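Local atomic coordinates of iron-regulated ABC transporter siderophore-binding protein SirA (Staphylococcus aureus subsp. aureus, PDB entry 3MWF), a protein that binds the iron(III)-loaded siderophore staphyloferrin B, probably to deliver it to an ABC transporter that carries it into the cell. Residues 225-230 with 236-241. Residues are numbered along the deposited sequence; the frame is centred on the assembly and turned at random.
Sequences VVKSDP and ALVKKT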
loop_
_atom_site.group_PDB
_atom_site.type_symbol
_atom_site.label_atom_id
_atom_site.label_comp_id
_atom_site.label_asym_id
_atom_site.label_seq_id
_atom_site.Cartn_x
_atom_site.Cartn_y
_atom_site.Cartn_z
ATOM N N VAL A 225 -12.281 8.731 0.364
ATOM C CA VAL A 225 -12.352 8.495 1.812
ATOM C C VAL A 225 -12.199 7.012 2.166
ATOM O O VAL A 225 -12.955 6.180 1.662
ATOM C CB VAL A 225 -13.683 9.039 2.378
ATOM C CG1 VAL A 225 -13.859 8.669 3.847
ATOM C CG2 VAL A 225 -13.740 10.550 2.225
ATOM N N VAL A 226 -11.264 6.704 3.064
ATOM C CA VAL A 226 -11.011 5.316 3.513
ATOM C C VAL A 226 -11.238 5.231 5.009
ATOM O O VAL A 226 -10.624 5.974 5.782
ATOM C CB VAL A 226 -9.558 4.864 3.206
ATOM C CG1 VAL A 226 -9.360 3.392 3.590
ATOM C CG2 VAL A 226 -9.187 5.065 1.752
ATOM N N LYS A 227 -12.147 4.350 5.438
ATOM C CA LYS A 227 -12.385 4.137 6.871
ATOM C C LYS A 227 -11.538 2.921 7.234
ATOM O O LYS A 227 -11.779 1.826 6.719
ATOM C CB LYS A 227 -13.875 3.862 7.116
ATOM C CG LYS A 227 -14.702 5.146 7.100
ATOM C CD LYS A 227 -16.194 4.855 7.319
ATOM C CE LYS A 227 -16.861 4.322 6.070
ATOM N NZ LYS A 227 -17.060 5.409 5.038
ATOM N N SER A 228 -10.512 3.114 8.058
ATOM C CA SER A 228 -9.571 2.027 8.332
ATOM C C SER A 228 -8.777 2.299 9.589
ATOM O O SER A 228 -8.177 3.357 9.736
ATOM C CB SER A 228 -8.615 1.838 7.140
ATOM O OG SER A 228 -7.697 0.767 7.364
ATOM N N ASP A 229 -8.820 1.355 10.521
ATOM C CA ASP A 229 -7.942 1.387 11.695
ATOM C C ASP A 229 -7.874 -0.046 12.244
ATOM O O ASP A 229 -8.644 -0.417 13.169
ATOM C CB ASP A 229 -8.440 2.391 12.759
ATOM C CG ASP A 229 -7.425 2.649 13.863
ATOM O OD1 ASP A 229 -6.481 1.845 14.027
ATOM O OD2 ASP A 229 -7.583 3.630 14.630
ATOM N N PRO A 230 -6.974 -0.864 11.664
ATOM C CA PRO A 230 -7.046 -2.313 11.893
ATOM C C PRO A 230 -6.920 -2.706 13.343
ATOM O O PRO A 230 -7.590 -3.655 13.793
ATOM C CB PRO A 230 -5.826 -2.841 11.135
ATOM C CG PRO A 230 -5.811 -1.928 9.907
ATOM C CD PRO A 230 -6.112 -0.542 10.502
ATOM N N ALA A 236 -16.461 0.837 15.958
ATOM C CA ALA A 236 -17.380 1.972 15.895
ATOM C C ALA A 236 -16.678 3.344 15.951
ATOM O O ALA A 236 -17.231 4.353 15.499
ATOM C CB ALA A 236 -18.427 1.866 17.029
ATOM N N LEU A 237 -15.476 3.391 16.515
ATOM C CA LEU A 237 -14.812 4.675 16.727
ATOM C C LEU A 237 -14.415 5.320 15.407
ATOM O O LEU A 237 -14.437 6.554 15.303
ATOM C CB LEU A 237 -13.617 4.556 17.653
ATOM C CG LEU A 237 -13.969 4.112 19.088
ATOM C CD1 LEU A 237 -12.686 4.063 19.912
ATOM C CD2 LEU A 237 -14.988 5.027 19.759
ATOM N N VAL A 238 -14.069 4.501 14.410
ATOM C CA VAL A 238 -13.780 5.051 13.063
ATOM C C VAL A 238 -14.996 5.805 12.490
ATOM O O VAL A 238 -14.867 6.895 11.936
ATOM C CB VAL A 238 -13.328 3.963 12.089
ATOM C CG1 VAL A 238 -13.407 4.434 10.654
ATOM C CG2 VAL A 238 -11.921 3.569 12.425
ATOM N N LYS A 239 -16.182 5.216 12.631
ATOM C CA LYS A 239 -17.398 5.893 12.196
ATOM C C LYS A 239 -17.684 7.176 12.969
ATOM O O LYS A 239 -18.190 8.153 12.396
ATOM C CB LYS A 239 -18.591 4.936 12.281
ATOM C CG LYS A 239 -18.484 3.779 11.315
ATOM C CD LYS A 239 -19.119 4.159 9.950
ATOM C CE LYS A 239 -19.282 2.960 9.005
ATOM N NZ LYS A 239 -19.830 1.754 9.693
ATOM N N LYS A 240 -17.380 7.177 14.264
ATOM C CA LYS A 240 -17.553 8.377 15.087
ATOM C C LYS A 240 -16.602 9.481 14.599
ATOM O O LYS A 240 -16.995 10.649 14.461
ATOM C CB LYS A 240 -17.281 8.060 16.545
ATOM C CG LYS A 240 -17.484 9.215 17.471
ATOM C CD LYS A 240 -17.498 8.731 18.923
ATOM C CE LYS A 240 -17.306 9.904 19.893
ATOM N NZ LYS A 240 -17.251 9.431 21.311
ATOM N N THR A 241 -15.360 9.101 14.318
ATOM C CA THR A 241 -14.412 10.086 13.770
ATOM C C THR A 241 -14.927 10.677 12.449
ATOM O O THR A 241 -14.941 11.908 12.272
ATOM C CB THR A 241 -13.027 9.465 13.597
ATOM O OG1 THR A 241 -12.555 9.042 14.882
ATOM C CG2 THR A 241 -12.035 10.496 12.999
#
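V238 meets K227 and D229 with its two methyl groups divided between them. CG1 of V238 lies 3.6 Å from K227 CB and 3.8 Å from K227 CG, while its other methyl, CG2, lies 3.7 Å from D229 CB. The V238 torsion accounts for this split: with CG1 anti to the backbone N (chi1 164°), the two methyls are spread along the chain, CG1 over K227 and CG2 against D229. K227 and V238 are also the closest backbone pair, with CA atoms 6.4 Å apart.

A second apolar contact is made by lysine stems. K227 CD passes 4.0 Å from K239 CD, the two chains crossing at a slant, yet their ammonium groups part, with K227 NZ 6.5 Å from K239 NZ. K227 bends at chi3 and chi4, and its NZ forms salt bridges with D265 and E242, which probably offset the nearby like charge.

No hydrogen bond joins 225-230 to 236-241; the polar ends look elsewhere. D229 OD2 accepts from A170 N, and S228 OG bonds to E268. Within the helix, T241 N donates to L237 O at 2.9 Å.

The contact thus packs helix 236-246 beside the C-terminal end of strand 222-227, a beta-loop-alpha unit of the periplasmic binding protein fold, whose connecting loop, from S228 to the start of the helix, carries P230, a residue of the staphyloferrin B pocket.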